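C-type diheme-containing protein (Kuenenia stuttgartiensis, PDB 6H5L) probably carries electrons through its two covalently bound c-type hemes, as part of a reducing hydroxylamine oxidoreductase-like complex of an anammox bacterium. Local coordinates at residues T212-V215 and M216-Q220; V7-E10 and G11-V14; D82-T85 and E86-A90. All blocks are in the same frame, centred on the assembly; numbering follows the deposited sequence.

Interaction 1. Residues T212-V215 and M216-Q220; sequences THYV and MSLVQ
Leu218 lies over one face of the Tyr214 ring, one helical turn on, with CG 4.1 Å above the plane and displaced toward the rim. Its methyls divide the work: CD1 meets the ring at Tyr214 CE2, 3.9 Å away, while CD2 sits beside CZ and the phenol oxygen. The ring gets there because Tyr214 CG stands anti to the backbone N (chi1 175°), which swings it along the helix toward its C-terminal end. Replacing Leu218 by alanine removes both methyls and is likely to leave this ring face without its aliphatic cover and Tyr214 freer to turn.

The backbone bonds change as the helix runs out. Met216 N binds Thr212 O almost straight (170°), and Ser217 N reaches His213 O at a poorer angle. Leu218 N then divides between a weak bond to Tyr214 O and one of 3.1 Å to Val215 O, a tightening of the last turn. Met216 CG lies beside the Thr212 carbonyl.

Helix 205-217, in the second cytochrome c unit, packs through His213, Tyr214 and Ser217 on Ile125 of helix 122-135, and through Thr212 and Val215 on Phe187 of helix 180-189; Val215 also touches a heme.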
loop_
_atom_site.group_PDB
_atom_site.type_symbol
_atom_site.label_atom_id
_atom_site.label_comp_id
_atom_site.label_asym_id
_atom_site.label_seq_id
_atom_site.Cartn_x
_atom_site.Cartn_y
_atom_site.Cartn_z
ATOM N N THR B 212 39.120 -3.536 8.578
ATOM C CA THR B 212 38.548 -4.667 7.856
ATOM C C THR B 212 37.100 -4.905 8.264
ATOM O O THR B 212 36.236 -5.135 7.410
ATOM C CB THR B 212 39.383 -5.925 8.099
ATOM O OG1 THR B 212 40.678 -5.765 7.508
ATOM C CG2 THR B 212 38.705 -7.144 7.505
ATOM N N HIS B 213 36.815 -4.844 9.568
ATOM C CA HIS B 213 35.456 -5.091 10.043
ATOM C C HIS B 213 34.474 -4.073 9.476
ATOM O O HIS B 213 33.338 -4.423 9.135
ATOM C CB HIS B 213 35.424 -5.077 11.572
ATOM C CG HIS B 213 36.179 -6.207 12.200
ATOM N ND1 HIS B 213 36.540 -6.212 13.531
ATOM C CD2 HIS B 213 36.639 -7.370 11.681
ATOM C CE1 HIS B 213 37.192 -7.329 13.804
ATOM N NE2 HIS B 213 37.265 -8.049 12.699
ATOM N N TYR B 214 34.889 -2.809 9.369
ATOM C CA TYR B 214 33.996 -1.799 8.810
ATOM C C TYR B 214 33.821 -1.982 7.308
ATOM O O TYR B 214 32.735 -1.738 6.770
ATOM C CB TYR B 214 34.512 -0.393 9.111
ATOM C CG TYR B 214 33.680 0.680 8.450
ATOM C CD1 TYR B 214 32.413 0.994 8.925
ATOM C CD2 TYR B 214 34.152 1.368 7.338
ATOM C CE1 TYR B 214 31.642 1.969 8.318
ATOM C CE2 TYR B 214 33.390 2.344 6.726
ATOM C CZ TYR B 214 32.137 2.641 7.221
ATOM O OH TYR B 214 31.379 3.614 6.611
ATOM N N VAL B 215 34.882 -2.394 6.610
ATOM C CA VAL B 215 34.770 -2.639 5.174
ATOM C C VAL B 215 33.798 -3.780 4.904
ATOM O O VAL B 215 32.962 -3.701 3.995
ATOM C CB VAL B 215 36.158 -2.917 4.566
ATOM C CG1 VAL B 215 36.021 -3.392 3.127
ATOM C CG2 VAL B 215 37.024 -1.672 4.632
ATOM N N MET B 216 33.886 -4.856 5.690
ATOM C CA MET B 216 32.917 -5.940 5.569
ATOM C C MET B 216 31.510 -5.473 5.918
ATOM O O MET B 216 30.529 -6.004 5.383
ATOM C CB MET B 216 33.324 -7.111 6.464
ATOM C CG MET B 216 34.724 -7.646 6.199
ATOM S SD MET B 216 34.922 -8.338 4.546
ATOM C CE MET B 216 35.036 -10.083 4.927
ATOM N N SER B 217 31.392 -4.486 6.811
ATOM C CA SER B 217 30.082 -3.951 7.166
ATOM C C SER B 217 29.399 -3.291 5.975
ATOM O O SER B 217 28.165 -3.272 5.900
ATOM C CB SER B 217 30.221 -2.953 8.317
ATOM O OG SER B 217 29.168 -2.004 8.301
ATOM N N LEU B 218 30.177 -2.747 5.039
ATOM C CA LEU B 218 29.613 -2.081 3.871
ATOM C C LEU B 218 29.057 -3.056 2.842
ATOM O O LEU B 218 28.321 -2.631 1.944
ATOM C CB LEU B 218 30.669 -1.183 3.222
ATOM C CG LEU B 218 31.188 -0.047 4.107
ATOM C CD1 LEU B 218 32.259 0.759 3.387
ATOM C CD2 LEU B 218 30.043 0.851 4.550
ATOM N N VAL B 219 29.391 -4.345 2.945
ATOM C CA VAL B 219 28.803 -5.341 2.059
ATOM C C VAL B 219 27.320 -5.506 2.382
ATOM O O VAL B 219 26.852 -5.203 3.485
ATOM C CB VAL B 219 29.558 -6.677 2.179
ATOM C CG1 VAL B 219 29.150 -7.648 1.079
ATOM C CG2 VAL B 219 31.058 -6.442 2.149
ATOM N N GLN B 220 26.567 -5.985 1.396
ATOM C CA GLN B 220 25.143 -6.236 1.581
ATOM C C GLN B 220 24.884 -7.711 1.866
ATOM O O GLN B 220 24.553 -8.478 0.962
ATOM C CB GLN B 220 24.352 -5.790 0.348
ATOM C CG GLN B 220 24.791 -4.452 -0.239
ATOM C CD GLN B 220 24.380 -3.250 0.603
ATOM O OE1 GLN B 220 24.121 -3.365 1.801
ATOM N NE2 GLN B 220 24.314 -2.085 -0.031
#

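Interaction 2. Residues V7-E10 and G11-V14; sequences VTEE and GKNV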
loop_
_atom_site.group_PDB
_atom_site.type_symbol
_atom_site.label_atom_id
_atom_site.label_comp_id
_atom_site.label_asym_id
_atom_site.label_seq_id
_atom_site.Cartn_x
_atom_site.Cartn_y
_atom_site.Cartn_z
ATOM N N VAL B 7 61.780 -23.869 -15.684
ATOM C CA VAL B 7 60.758 -23.724 -16.713
ATOM C C VAL B 7 60.725 -24.996 -17.548
ATOM O O VAL B 7 61.772 -25.505 -17.966
ATOM C CB VAL B 7 61.031 -22.487 -17.588
ATOM C CG1 VAL B 7 60.086 -22.454 -18.779
ATOM C CG2 VAL B 7 60.897 -21.219 -16.764
ATOM N N THR B 8 59.524 -25.509 -17.794
ATOM C CA THR B 8 59.341 -26.770 -18.493
ATOM C C THR B 8 58.601 -26.544 -19.804
ATOM O O THR B 8 57.978 -25.500 -20.020
ATOM C CB THR B 8 58.564 -27.778 -17.635
ATOM O OG1 THR B 8 57.170 -27.445 -17.657
ATOM C CG2 THR B 8 59.059 -27.743 -16.198
ATOM N N GLU B 9 58.678 -27.548 -20.681
ATOM C CA GLU B 9 57.925 -27.501 -21.928
ATOM C C GLU B 9 56.426 -27.571 -21.669
ATOM O O GLU B 9 55.641 -26.911 -22.358
ATOM C CB GLU B 9 58.364 -28.639 -22.851
ATOM C CG GLU B 9 59.623 -28.338 -23.645
ATOM C CD GLU B 9 59.406 -27.260 -24.691
ATOM O OE1 GLU B 9 58.444 -27.379 -25.479
ATOM O OE2 GLU B 9 60.194 -26.290 -24.721
ATOM N N GLU B 10 56.010 -28.373 -20.686
ATOM C CA GLU B 10 54.603 -28.400 -20.301
ATOM C C GLU B 10 54.137 -27.026 -19.838
ATOM O O GLU B 10 53.037 -26.582 -20.191
ATOM C CB GLU B 10 54.375 -29.438 -19.204
ATOM C CG GLU B 10 52.916 -29.589 -18.796
ATOM C CD GLU B 10 52.753 -30.249 -17.440
ATOM O OE1 GLU B 10 53.773 -30.437 -16.744
ATOM O OE2 GLU B 10 51.605 -30.574 -17.069
ATOM N N GLY B 11 54.959 -26.339 -19.044
ATOM C CA GLY B 11 54.601 -25.003 -18.596
ATOM C C GLY B 11 54.438 -24.024 -19.743
ATOM O O GLY B 11 53.537 -23.181 -19.728
ATOM N N LYS B 12 55.313 -24.116 -20.749
ATOM C CA LYS B 12 55.165 -23.286 -21.942
ATOM C C LYS B 12 53.834 -23.555 -22.633
ATOM O O LYS B 12 53.115 -22.623 -23.012
ATOM C CB LYS B 12 56.318 -23.540 -22.914
ATOM C CG LYS B 12 57.668 -22.966 -22.516
ATOM C CD LYS B 12 58.631 -23.064 -23.696
ATOM C CE LYS B 12 60.080 -23.209 -23.254
ATOM N NZ LYS B 12 60.795 -21.906 -23.174
ATOM N N ASN B 13 53.490 -24.833 -22.804
ATOM C CA ASN B 13 52.287 -25.188 -23.552
ATOM C C ASN B 13 51.023 -24.762 -22.815
ATOM O O ASN B 13 50.078 -24.258 -23.434
ATOM C CB ASN B 13 52.264 -26.690 -23.827
ATOM C CG ASN B 13 53.309 -27.112 -24.844
ATOM O OD1 ASN B 13 54.178 -26.327 -25.222
ATOM N ND2 ASN B 13 53.227 -28.362 -25.294
ATOM N N VAL B 14 50.977 -24.970 -21.496
ATOM C CA VAL B 14 49.796 -24.585 -20.727
ATOM C C VAL B 14 49.568 -23.081 -20.821
ATOM O O VAL B 14 48.444 -22.620 -21.048
ATOM C CB VAL B 14 49.928 -25.049 -19.266
ATOM C CG1 VAL B 14 48.737 -24.570 -18.449
ATOM C CG2 VAL B 14 50.038 -26.561 -19.197
#
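Helix 9-18 starts here with regular i to i+4 backbone bonds, Lys12 N to Thr8 O, Asn13 N to Glu9 O and Val14 N to Glu10 O, the last being 2.9 Å long and nearly straight at 167°. Thr8 is the N-cap: its OG1 accepts from Gly11 N at 2.8 Å and gives a first-turn amide a side-chain acceptor, as an N-cap does. The hydroxyl is brought over the helix start by a chi1 of 77°, which sets OG1 between the backbone N and the carbonyl carbon. Gly11, buried and without a side chain, contributes only its backbone to this cap.

Farther round the helix, Glu9 and Lys12 cross at a slant. The glutamate chain folds back at chi2 (-69°), and its carboxylate meets the aliphatic part of the lysine, OE2 lying 3.4 Å from Lys12 CE. The ammonium bends away, leaving Glu9 OE2 and Lys12 NZ 4.7 Å apart: the opposite charges may attract, but they do not close a salt bridge.

Glu10 and Val14, a turn apart, run side by side in the same direction, and Glu10 CG comes to 4.2 Å from Val14 CG2.

This is the opening of the helix that leads to the heme-binding Cys19. One side faces helix 86-91: Thr8 touches Ser91 and Val14 packs on Gln88, while Val14 also meets Leu84 and Val92 in the flanking loops.

Interaction 3. Residues D82-T85 and E86-A90; sequences DILT and EEQRA
Arg89 turns back from the first turn of its helix to grip one backbone oxygen, Leu84 O, with two nitrogens. NE and NH2 each lie 3.1 Å from Leu84 O and reach it from the same face of the carbonyl, NE well above the carbonyl plane and NH2 only tilted from it. The oxygen lies near the guanidinium plane, at the group's edge, while Asp82 CA sits over the centre of one face, 3.8 Å above it. A bend at chi3 (-97°) turns the guanidinium toward the loop.

Thr85 and Gln88 form a capping box. Gln88 N donates to Thr85 OG1 at 3.0 Å, and Thr85 N returns an almost straight bond (177°) to Gln88 OE1, in the amide carbonyl plane and on a lone pair. The extended glutamine crosses Leu84 at about a right angle, its OE1 3.6 Å from Leu84 CD2.

The cap joins the loop after helix 62-71 to helix 86-91. Arg89 leans on Tyr66 and Ile69 of helix 62-71 and bonds Ser70 through NH1. Leu84, its side chain about 4 Å from a bound heme c, packs on Tyr18 of helix 9-18, and Asp82 makes a salt bridge to Arg76 of the neighbouring hydroxylamine oxidoreductase-like chain.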
loop_
_atom_site.group_PDB
_atom_site.type_symbol
_atom_site.label_atom_id
_atom_site.label_comp_id
_atom_site.label_asym_id
_atom_site.label_seq_id
_atom_site.Cartn_x
_atom_site.Cartn_y
_atom_site.Cartn_z
ATOM N N ASP B 82 40.854 -24.014 -11.555
ATOM C CA ASP B 82 40.691 -25.337 -10.965
ATOM C C ASP B 82 40.410 -26.398 -12.020
ATOM O O ASP B 82 40.591 -27.590 -11.753
ATOM C CB ASP B 82 39.561 -25.312 -9.937
ATOM C CG ASP B 82 38.225 -24.947 -10.552
ATOM O OD1 ASP B 82 37.532 -25.857 -11.057
ATOM O OD2 ASP B 82 37.867 -23.748 -10.533
ATOM N N ILE B 83 39.959 -25.984 -13.207
ATOM C CA ILE B 83 39.769 -26.909 -14.320
ATOM C C ILE B 83 41.091 -27.549 -14.721
ATOM O O ILE B 83 41.117 -28.672 -15.239
ATOM C CB ILE B 83 39.101 -26.170 -15.500
ATOM C CG1 ILE B 83 38.768 -27.134 -16.638
ATOM C CG2 ILE B 83 39.984 -25.028 -15.990
ATOM C CD1 ILE B 83 38.039 -26.476 -17.788
ATOM N N LEU B 84 42.203 -26.862 -14.481
ATOM C CA LEU B 84 43.524 -27.399 -14.763
ATOM C C LEU B 84 44.046 -28.177 -13.559
ATOM O O LEU B 84 43.625 -27.964 -12.419
ATOM C CB LEU B 84 44.497 -26.278 -15.129
ATOM C CG LEU B 84 44.182 -25.506 -16.412
ATOM C CD1 LEU B 84 45.178 -24.376 -16.621
ATOM C CD2 LEU B 84 44.170 -26.441 -17.613
ATOM N N THR B 85 44.980 -29.085 -13.828
ATOM C CA THR B 85 45.515 -29.927 -12.773
ATOM C C THR B 85 46.429 -29.125 -11.853
ATOM O O THR B 85 46.862 -28.013 -12.167
ATOM C CB THR B 85 46.285 -31.112 -13.356
ATOM O OG1 THR B 85 47.557 -30.665 -13.838
ATOM C CG2 THR B 85 45.505 -31.740 -14.500
ATOM N N GLU B 86 46.698 -29.712 -10.685
ATOM C CA GLU B 86 47.618 -29.117 -9.723
ATOM C C GLU B 86 48.972 -28.830 -10.362
ATOM O O GLU B 86 49.531 -27.739 -10.206
ATOM C CB GLU B 86 47.770 -30.059 -8.528
ATOM C CG GLU B 86 47.764 -29.384 -7.170
ATOM C CD GLU B 86 47.238 -30.294 -6.077
ATOM O OE1 GLU B 86 46.009 -30.510 -6.026
ATOM O OE2 GLU B 86 48.054 -30.802 -5.279
ATOM N N GLU B 87 49.511 -29.809 -11.092
ATOM C CA GLU B 87 50.822 -29.652 -11.713
ATOM C C GLU B 87 50.797 -28.611 -12.826
ATOM O O GLU B 87 51.749 -27.835 -12.979
ATOM C CB GLU B 87 51.298 -31.002 -12.246
ATOM C CG GLU B 87 52.587 -30.948 -13.042
ATOM C CD GLU B 87 52.873 -32.249 -13.763
ATOM O OE1 GLU B 87 52.083 -33.203 -13.604
ATOM O OE2 GLU B 87 53.885 -32.317 -14.492
ATOM N N GLN B 88 49.720 -28.581 -13.616
ATOM C CA GLN B 88 49.635 -27.633 -14.724
ATOM C C GLN B 88 49.677 -26.193 -14.226
ATOM O O GLN B 88 50.409 -25.357 -14.767
ATOM C CB GLN B 88 48.363 -27.885 -15.535
ATOM C CG GLN B 88 48.437 -29.090 -16.458
ATOM C CD GLN B 88 47.145 -29.323 -17.217
ATOM O OE1 GLN B 88 46.059 -29.298 -16.638
ATOM N NE2 GLN B 88 47.257 -29.546 -18.522
ATOM N N ARG B 89 48.888 -25.884 -13.193
ATOM C CA ARG B 89 48.902 -24.537 -12.632
ATOM C C ARG B 89 50.247 -24.201 -12.005
ATOM O O ARG B 89 50.649 -23.032 -11.985
ATOM C CB ARG B 89 47.788 -24.389 -11.598
ATOM C CG ARG B 89 46.391 -24.292 -12.181
ATOM C CD ARG B 89 45.358 -24.243 -11.068
ATOM N NE ARG B 89 44.787 -25.558 -10.794
ATOM C CZ ARG B 89 44.321 -25.937 -9.609
ATOM N NH1 ARG B 89 44.373 -25.108 -8.576
ATOM N NH2 ARG B 89 43.815 -27.152 -9.453
ATOM N N ALA B 90 50.952 -25.203 -11.479
ATOM C CA ALA B 90 52.252 -24.955 -10.871
ATOM C C ALA B 90 53.348 -24.777 -11.913
ATOM O O ALA B 90 54.326 -24.063 -11.661
ATOM C CB ALA B 90 52.610 -26.093 -9.913
#

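Interactions 2 and 3 belong to the first cytochrome unit and touch, their centres about 12 Å apart; the carboxylates of Glu10 and Glu87 come close there although their charges are alike. Interaction 1 lies in the second unit, its centre about 41 Å from that of interaction 2. Both helix starts are capped by a threonine, but interaction 3 adds a reciprocal glutamine bond and an arginine grip. Interaction 1 has no such cap; besides its backbone bonds, its side-chain contact is tyrosine against leucine. Interaction 1 is the most buried of the three, with no exposed residue among those that touch; interaction 3 is largely at the surface, and interaction 2 is intermediate.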